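PDB 4EZB: phosphogluconate dehydrogenase NAD-binding putative C-terminal domain-containing protein from Sinorhizobium meliloti, which is of unknown function but is probably an oxidoreductase, pairing a Rossmann-type domain with a helical domain possibly related to that of phosphogluconate dehydrogenases. Local coordinates for residues M201-L213 with W238-F250. Numbering follows the deposited sequence.
Sequences MIKGVEALLIEAL and WRDVADYYLSRTF
I202, V205, E206, L209, I210 and L213 of helix 190-218 meet helix 238-268 in a buried, nearly perpendicular helix-helix crossing within the all-helical C-terminal domain. The axes of segments 201-213 and 238-250 approach to 9.5 Å, with a signed crossing angle of -99°, and the nearest CA atoms are those of E206 and Y245. The crossing illustrates how an apolar interface can accommodate a carboxylate.

L209 stands over the neighbouring helix, setting CD1 3.7 Å from V241 CG1 with the two side chains at about a right angle, while CD2 reaches the edge of the W238 indole near its plane. Further along, L213 CD1 rests 3.9 Å from A242 CB. I210 and L246 run antiparallel alongside one another, with I210 CG1 3.5 Å from L246 CD1. At the other end, I202 CG2 touches Y245 CE1 at 3.6 Å, approaching the ring obliquely.

The polar element is E206. With CG anti to the backbone N (chi1 170°) and the chain extended, its carboxylate passes Y245 and accepts a hydrogen bond from T249 OG1 at OE2; the modelled 2.4 Å separation is very short and its exact value doubtful. OE1 forms a salt bridge with R256, farther along helix 238-268. Shortening E206 to an alanine would probably leave R256 without this acidic partner and T249 OG1 without an acceptor, with a gap beside Y245.

Both oxygens of this buried carboxylate are thus engaged by the partner helix: R256 probably balances the charge, while T249 OG1 supplies a hydrogen bond to OE2.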
HETATM    1  N   MSE A 201       2.604   3.818  -5.690  1.00 47.91           N
HETATM    2  CA  MSE A 201       2.561   4.226  -4.288  1.00 50.93           C
HETATM    3  C   MSE A 201       1.267   4.920  -3.962  1.00 44.66           C
HETATM    4  O   MSE A 201       0.652   4.659  -2.930  1.00 46.85           O
HETATM    5  CB  MSE A 201       3.722   5.177  -4.039  1.00 64.12           C
HETATM    6  CG  MSE A 201       5.044   4.417  -3.910  1.00 80.00           C
HETATM    7 SE   MSE A 201       5.030   3.126  -2.405  1.00 92.91          SE
HETATM    8  CE  MSE A 201       4.239   4.207  -0.947  1.00 81.95           C
ATOM      9  N   ILE A 202       0.831   5.796  -4.855  1.00 38.68           N
ATOM     10  CA  ILE A 202      -0.302   6.662  -4.584  1.00 40.95           C
ATOM     11  C   ILE A 202      -1.618   5.878  -4.606  1.00 38.69           C
ATOM     12  O   ILE A 202      -2.390   5.941  -3.676  1.00 38.89           O
ATOM     13  CB  ILE A 202      -0.333   7.868  -5.564  1.00 45.83           C
ATOM     14  CG1 ILE A 202       0.972   8.708  -5.443  1.00 45.96           C
ATOM     15  CG2 ILE A 202      -1.590   8.691  -5.334  1.00 45.15           C
ATOM     16  CD1 ILE A 202       1.115   9.850  -6.441  1.00 44.84           C
ATOM     17  N   LYS A 203      -1.840   5.133  -5.671  1.00 36.08           N
ATOM     18  CA  LYS A 203      -3.015   4.282  -5.802  1.00 37.55           C
ATOM     19  C   LYS A 203      -2.953   2.986  -4.988  1.00 35.01           C
ATOM     20  O   LYS A 203      -4.006   2.357  -4.707  1.00 34.60           O
ATOM     21  CB  LYS A 203      -3.224   3.934  -7.277  1.00 39.83           C
ATOM     22  CG  LYS A 203      -4.117   4.924  -8.026  1.00 46.45           C
ATOM     23  CD  LYS A 203      -3.375   6.165  -8.481  1.00 50.74           C
ATOM     24  CE  LYS A 203      -3.981   6.746  -9.757  1.00 53.66           C
ATOM     25  NZ  LYS A 203      -2.978   7.683 -10.326  1.00 54.88           N
ATOM     26  N   GLY A 204      -1.731   2.570  -4.666  1.00 30.85           N
ATOM     27  CA  GLY A 204      -1.487   1.444  -3.791  1.00 29.67           C
ATOM     28  C   GLY A 204      -1.984   1.805  -2.415  1.00 29.29           C
ATOM     29  O   GLY A 204      -2.711   1.041  -1.787  1.00 29.96           O
ATOM     30  N   VAL A 205      -1.601   2.979  -1.941  1.00 27.33           N
ATOM     31  CA  VAL A 205      -2.099   3.440  -0.666  1.00 30.95           C
ATOM     32  C   VAL A 205      -3.619   3.575  -0.581  1.00 31.98           C
ATOM     33  O   VAL A 205      -4.229   3.276   0.456  1.00 32.21           O
ATOM     34  CB  VAL A 205      -1.476   4.799  -0.280  1.00 34.50           C
ATOM     35  CG1 VAL A 205      -2.285   5.452   0.824  1.00 34.91           C
ATOM     36  CG2 VAL A 205      -0.048   4.594   0.204  1.00 37.49           C
ATOM     37  N   GLU A 206      -4.215   4.094  -1.652  1.00 32.23           N
ATOM     38  CA  GLU A 206      -5.651   4.252  -1.736  1.00 34.69           C
ATOM     39  C   GLU A 206      -6.336   2.882  -1.665  1.00 32.70           C
ATOM     40  O   GLU A 206      -7.326   2.703  -0.957  1.00 32.51           O
ATOM     41  CB  GLU A 206      -5.964   4.951  -3.060  1.00 41.95           C
ATOM     42  CG  GLU A 206      -7.421   5.025  -3.492  1.00 45.79           C
ATOM     43  CD  GLU A 206      -7.574   5.574  -4.927  1.00 53.74           C
ATOM     44  OE1 GLU A 206      -6.556   5.895  -5.575  1.00 54.36           O
ATOM     45  OE2 GLU A 206      -8.717   5.677  -5.438  1.00 55.81           O
ATOM     46  N   ALA A 207      -5.810   1.932  -2.425  1.00 29.82           N
ATOM     47  CA  ALA A 207      -6.280   0.545  -2.425  1.00 30.48           C
ATOM     48  C   ALA A 207      -6.120  -0.115  -1.040  1.00 34.36           C
ATOM     49  O   ALA A 207      -7.026  -0.822  -0.584  1.00 35.36           O
ATOM     50  CB  ALA A 207      -5.500  -0.255  -3.464  1.00 29.03           C
ATOM     51  N   LEU A 208      -4.973   0.103  -0.382  1.00 33.77           N
ATOM     52  CA  LEU A 208      -4.755  -0.464   0.969  1.00 35.53           C
ATOM     53  C   LEU A 208      -5.769   0.076   1.964  1.00 35.99           C
ATOM     54  O   LEU A 208      -6.320  -0.669   2.767  1.00 35.15           O
ATOM     55  CB  LEU A 208      -3.341  -0.198   1.518  1.00 34.07           C
ATOM     56  CG  LEU A 208      -2.138  -0.875   0.878  1.00 38.60           C
ATOM     57  CD1 LEU A 208      -0.840  -0.186   1.355  1.00 37.49           C
ATOM     58  CD2 LEU A 208      -2.162  -2.370   1.209  1.00 37.22           C
ATOM     59  N   LEU A 209      -6.020   1.377   1.911  1.00 36.63           N
ATOM     60  CA  LEU A 209      -7.077   1.947   2.772  1.00 36.10           C
ATOM     61  C   LEU A 209      -8.428   1.319   2.468  1.00 37.93           C
ATOM     62  O   LEU A 209      -9.212   1.035   3.380  1.00 37.11           O
ATOM     63  CB  LEU A 209      -7.147   3.465   2.642  1.00 34.84           C
ATOM     64  CG  LEU A 209      -5.945   4.193   3.277  1.00 35.76           C
ATOM     65  CD1 LEU A 209      -5.768   5.567   2.654  1.00 35.75           C
ATOM     66  CD2 LEU A 209      -6.062   4.344   4.792  1.00 35.54           C
ATOM     67  N   ILE A 210      -8.707   1.066   1.195  1.00 38.74           N
ATOM     68  CA  ILE A 210     -10.013   0.490   0.866  1.00 39.65           C
ATOM     69  C   ILE A 210     -10.106  -0.904   1.498  1.00 38.04           C
ATOM     70  O   ILE A 210     -11.109  -1.230   2.159  1.00 36.22           O
ATOM     71  CB  ILE A 210     -10.244   0.411  -0.662  1.00 37.84           C
ATOM     72  CG1 ILE A 210     -10.426   1.808  -1.279  1.00 38.06           C
ATOM     73  CG2 ILE A 210     -11.397  -0.543  -1.015  1.00 34.83           C
ATOM     74  CD1 ILE A 210     -10.333   1.812  -2.813  1.00 36.52           C
ATOM     75  N   GLU A 211      -9.054  -1.709   1.317  1.00 38.19           N
ATOM     76  CA  GLU A 211      -9.044  -3.086   1.849  1.00 40.45           C
ATOM     77  C   GLU A 211      -9.052  -3.116   3.403  1.00 40.74           C
ATOM     78  O   GLU A 211      -9.862  -3.797   4.017  1.00 41.71           O
ATOM     79  CB  GLU A 211      -7.889  -3.928   1.246  1.00 43.59           C
ATOM     80  CG  GLU A 211      -7.986  -5.421   1.592  1.00 46.80           C
ATOM     81  CD  GLU A 211      -7.219  -6.371   0.668  1.00 50.49           C
ATOM     82  OE1 GLU A 211      -6.486  -7.249   1.193  1.00 52.20           O
ATOM     83  OE2 GLU A 211      -7.366  -6.283  -0.577  1.00 47.14           O
ATOM     84  N   ALA A 212      -8.172  -2.349   4.033  1.00 39.42           N
ATOM     85  CA  ALA A 212      -8.086  -2.323   5.490  1.00 36.52           C
ATOM     86  C   ALA A 212      -9.361  -1.780   6.126  1.00 36.67           C
ATOM     87  O   ALA A 212      -9.894  -2.384   7.051  1.00 37.62           O
ATOM     88  CB  ALA A 212      -6.908  -1.470   5.932  1.00 35.04           C
ATOM     89  N   LEU A 213      -9.818  -0.626   5.646  1.00 35.20           N
ATOM     90  CA  LEU A 213     -10.915   0.096   6.275  1.00 38.16           C
ATOM     91  C   LEU A 213     -12.283  -0.572   6.154  1.00 39.75           C
ATOM     92  O   LEU A 213     -13.067  -0.545   7.097  1.00 39.46           O
ATOM     93  CB  LEU A 213     -10.990   1.543   5.768  1.00 39.35           C
ATOM     94  CG  LEU A 213      -9.881   2.505   6.198  1.00 40.00           C
ATOM     95  CD1 LEU A 213     -10.327   3.955   6.007  1.00 39.88           C
ATOM     96  CD2 LEU A 213      -9.468   2.275   7.641  1.00 40.36           C
ATOM     97  N   TRP A 238      -4.000  10.347   9.041  1.00 44.05           N
ATOM     98  CA  TRP A 238      -4.496   9.265   8.191  1.00 38.61           C
ATOM     99  C   TRP A 238      -5.973   9.359   7.881  1.00 38.27           C
ATOM    100  O   TRP A 238      -6.466   8.754   6.918  1.00 37.97           O
ATOM    101  CB  TRP A 238      -4.119   7.915   8.791  1.00 37.60           C
ATOM    102  CG  TRP A 238      -2.677   7.680   8.552  1.00 37.64           C
ATOM    103  CD1 TRP A 238      -1.626   8.094   9.340  1.00 39.38           C
ATOM    104  CD2 TRP A 238      -2.104   7.040   7.419  1.00 37.96           C
ATOM    105  NE1 TRP A 238      -0.435   7.723   8.764  1.00 39.83           N
ATOM    106  CE2 TRP A 238      -0.696   7.078   7.583  1.00 39.80           C
ATOM    107  CE3 TRP A 238      -2.642   6.428   6.276  1.00 39.66           C
ATOM    108  CZ2 TRP A 238       0.193   6.509   6.642  1.00 42.09           C
ATOM    109  CZ3 TRP A 238      -1.761   5.873   5.334  1.00 40.24           C
ATOM    110  CH2 TRP A 238      -0.359   5.910   5.533  1.00 41.60           C
ATOM    111  N   ARG A 239      -6.687  10.125   8.685  1.00 37.57           N
ATOM    112  CA  ARG A 239      -8.100  10.345   8.428  1.00 41.55           C
ATOM    113  C   ARG A 239      -8.272  11.311   7.247  1.00 41.77           C
ATOM    114  O   ARG A 239      -9.083  11.052   6.358  1.00 40.32           O
ATOM    115  CB  ARG A 239      -8.831  10.789   9.706  1.00 44.07           C
ATOM    116  CG  ARG A 239      -8.990   9.622  10.687  1.00 45.73           C
ATOM    117  CD  ARG A 239      -9.459  10.088  12.052  1.00 48.62           C
ATOM    118  NE  ARG A 239      -9.816   8.979  12.935  1.00 48.70           N
ATOM    119  CZ  ARG A 239      -8.952   8.295  13.684  1.00 49.28           C
ATOM    120  NH1 ARG A 239      -7.654   8.564  13.646  1.00 47.64           N
ATOM    121  NH2 ARG A 239      -9.387   7.309  14.453  1.00 48.97           N
ATOM    122  N   ASP A 240      -7.476  12.383   7.218  1.00 41.84           N
ATOM    123  CA  ASP A 240      -7.363  13.249   6.036  1.00 43.49           C
ATOM    124  C   ASP A 240      -6.943  12.450   4.812  1.00 42.13           C
ATOM    125  O   ASP A 240      -7.488  12.639   3.735  1.00 43.39           O
ATOM    126  CB  ASP A 240      -6.349  14.363   6.255  1.00 46.57           C
ATOM    127  CG  ASP A 240      -6.785  15.359   7.312  1.00 57.23           C
ATOM    128  OD1 ASP A 240      -7.975  15.392   7.705  1.00 56.70           O
ATOM    129  OD2 ASP A 240      -5.911  16.128   7.755  1.00 67.88           O
ATOM    130  N   VAL A 241      -5.986  11.546   4.963  1.00 40.36           N
ATOM    131  CA  VAL A 241      -5.601  10.704   3.824  1.00 39.83           C
ATOM    132  C   VAL A 241      -6.745   9.846   3.302  1.00 37.44           C
ATOM    133  O   VAL A 241      -6.926   9.702   2.082  1.00 38.41           O
ATOM    134  CB  VAL A 241      -4.356   9.837   4.144  1.00 37.56           C
ATOM    135  CG1 VAL A 241      -4.083   8.821   3.023  1.00 31.35           C
ATOM    136  CG2 VAL A 241      -3.147  10.739   4.383  1.00 38.68           C
ATOM    137  N   ALA A 242      -7.499   9.254   4.217  1.00 37.21           N
ATOM    138  CA  ALA A 242      -8.614   8.367   3.835  1.00 38.48           C
ATOM    139  C   ALA A 242      -9.783   9.153   3.264  1.00 39.47           C
ATOM    140  O   ALA A 242     -10.417   8.698   2.327  1.00 39.59           O
ATOM    141  CB  ALA A 242      -9.071   7.516   5.020  1.00 38.37           C
ATOM    142  N   ASP A 243     -10.069  10.319   3.851  1.00 40.06           N
ATOM    143  CA  ASP A 243     -11.053  11.252   3.315  1.00 43.11           C
ATOM    144  C   ASP A 243     -10.675  11.561   1.869  1.00 44.88           C
ATOM    145  O   ASP A 243     -11.440  11.275   0.946  1.00 48.27           O
ATOM    146  CB  ASP A 243     -11.077  12.551   4.135  1.00 42.36           C
ATOM    147  CG  ASP A 243     -11.906  12.430   5.411  1.00 46.48           C
ATOM    148  OD1 ASP A 243     -12.728  11.489   5.503  1.00 45.96           O
ATOM    149  OD2 ASP A 243     -11.733  13.284   6.319  1.00 48.14           O
ATOM    150  N   TYR A 244      -9.461  12.085   1.687  1.00 41.90           N
ATOM    151  CA  TYR A 244      -9.005  12.541   0.387  1.00 42.44           C
ATOM    152  C   TYR A 244      -9.011  11.456  -0.686  1.00 40.88           C
ATOM    153  O   TYR A 244      -9.541  11.679  -1.774  1.00 41.60           O
ATOM    154  CB  TYR A 244      -7.613  13.191   0.476  1.00 43.15           C
ATOM    155  CG  TYR A 244      -7.132  13.758  -0.848  1.00 48.18           C
ATOM    156  CD1 TYR A 244      -6.515  12.934  -1.803  1.00 47.26           C
ATOM    157  CD2 TYR A 244      -7.328  15.108  -1.170  1.00 52.36           C
ATOM    158  CE1 TYR A 244      -6.087  13.441  -3.025  1.00 49.24           C
ATOM    159  CE2 TYR A 244      -6.892  15.626  -2.388  1.00 56.49           C
ATOM    160  CZ  TYR A 244      -6.275  14.785  -3.311  1.00 58.05           C
ATOM    161  OH  TYR A 244      -5.850  15.273  -4.530  1.00 64.72           O
ATOM    162  N   TYR A 245      -8.386  10.312  -0.402  1.00 40.92           N
ATOM    163  CA  TYR A 245      -8.189   9.257  -1.417  1.00 39.60           C
ATOM    164  C   TYR A 245      -9.407   8.381  -1.713  1.00 40.43           C
ATOM    165  O   TYR A 245      -9.555   7.860  -2.831  1.00 40.14           O
ATOM    166  CB  TYR A 245      -6.944   8.410  -1.090  1.00 40.82           C
ATOM    167  CG  TYR A 245      -5.706   9.175  -1.505  1.00 42.71           C
ATOM    168  CD1 TYR A 245      -5.303   9.199  -2.846  1.00 41.85           C
ATOM    169  CD2 TYR A 245      -4.996   9.937  -0.591  1.00 39.49           C
ATOM    170  CE1 TYR A 245      -4.204   9.931  -3.253  1.00 42.64           C
ATOM    171  CE2 TYR A 245      -3.897  10.686  -0.989  1.00 42.10           C
ATOM    172  CZ  TYR A 245      -3.497  10.681  -2.317  1.00 42.43           C
ATOM    173  OH  TYR A 245      -2.403  11.429  -2.721  1.00 41.11           O
ATOM    174  N   LEU A 246     -10.257   8.176  -0.713  1.00 39.19           N
ATOM    175  CA  LEU A 246     -11.497   7.483  -0.944  1.00 40.53           C
ATOM    176  C   LEU A 246     -12.433   8.370  -1.780  1.00 41.11           C
ATOM    177  O   LEU A 246     -13.181   7.859  -2.601  1.00 42.51           O
ATOM    178  CB  LEU A 246     -12.145   7.096   0.389  1.00 44.03           C
ATOM    179  CG  LEU A 246     -11.995   5.671   0.956  1.00 45.70           C
ATOM    180  CD1 LEU A 246     -10.812   4.885   0.424  1.00 46.40           C
ATOM    181  CD2 LEU A 246     -11.965   5.705   2.476  1.00 48.35           C
ATOM    182  N   SER A 247     -12.381   9.693  -1.604  1.00 40.83           N
ATOM    183  CA  SER A 247     -13.218  10.572  -2.432  1.00 42.96           C
ATOM    184  C   SER A 247     -12.713  10.588  -3.873  1.00 43.72           C
ATOM    185  O   SER A 247     -13.494  10.733  -4.814  1.00 48.49           O
ATOM    186  CB  SER A 247     -13.292  11.977  -1.862  1.00 46.03           C
ATOM    187  OG  SER A 247     -12.110  12.659  -2.166  1.00 48.94           O
ATOM    188  N   ARG A 248     -11.410  10.396  -4.037  1.00 41.21           N
ATOM    189  CA  ARG A 248     -10.811  10.173  -5.333  1.00 46.12           C
ATOM    190  C   ARG A 248     -11.326   8.873  -5.985  1.00 42.74           C
ATOM    191  O   ARG A 248     -11.617   8.854  -7.186  1.00 42.77           O
ATOM    192  CB  ARG A 248      -9.281  10.133  -5.185  1.00 55.39           C
ATOM    193  CG  ARG A 248      -8.539  11.114  -6.071  1.00 67.74           C
ATOM    194  CD  ARG A 248      -8.749  12.579  -5.697  1.00 76.98           C
ATOM    195  NE  ARG A 248      -8.751  13.405  -6.909  1.00 87.13           N
ATOM    196  CZ  ARG A 248      -7.661  13.800  -7.572  1.00 88.96           C
ATOM    197  NH1 ARG A 248      -6.443  13.474  -7.141  1.00 88.04           N
ATOM    198  NH2 ARG A 248      -7.790  14.533  -8.674  1.00 85.28           N
ATOM    199  N   THR A 249     -11.416   7.791  -5.209  1.00 42.08           N
ATOM    200  CA  THR A 249     -12.018   6.531  -5.695  1.00 43.11           C
ATOM    201  C   THR A 249     -13.488   6.737  -6.083  1.00 46.11           C
ATOM    202  O   THR A 249     -13.943   6.210  -7.103  1.00 47.98           O
ATOM    203  CB  THR A 249     -11.964   5.398  -4.652  1.00 43.85           C
ATOM    204  OG1 THR A 249     -10.668   5.353  -4.050  1.00 42.58           O
ATOM    205  CG2 THR A 249     -12.273   4.027  -5.294  1.00 40.94           C
ATOM    206  N   PHE A 250     -14.221   7.504  -5.276  1.00 47.89           N
ATOM    207  CA  PHE A 250     -15.623   7.795  -5.558  1.00 50.89           C
ATOM    208  C   PHE A 250     -15.757   8.507  -6.914  1.00 53.87           C
ATOM    209  O   PHE A 250     -16.377   7.983  -7.844  1.00 50.94           O
ATOM    210  CB  PHE A 250     -16.251   8.635  -4.424  1.00 49.58           C
ATOM    211  CG  PHE A 250     -17.681   9.054  -4.679  1.00 50.03           C
ATOM    212  CD1 PHE A 250     -18.666   8.111  -4.977  1.00 50.61           C
ATOM    213  CD2 PHE A 250     -18.051  10.389  -4.597  1.00 51.95           C
ATOM    214  CE1 PHE A 250     -19.979   8.491  -5.209  1.00 50.34           C
ATOM    215  CE2 PHE A 250     -19.368  10.776  -4.829  1.00 53.32           C
ATOM    216  CZ  PHE A 250     -20.330   9.825  -5.133  1.00 51.23           C
TER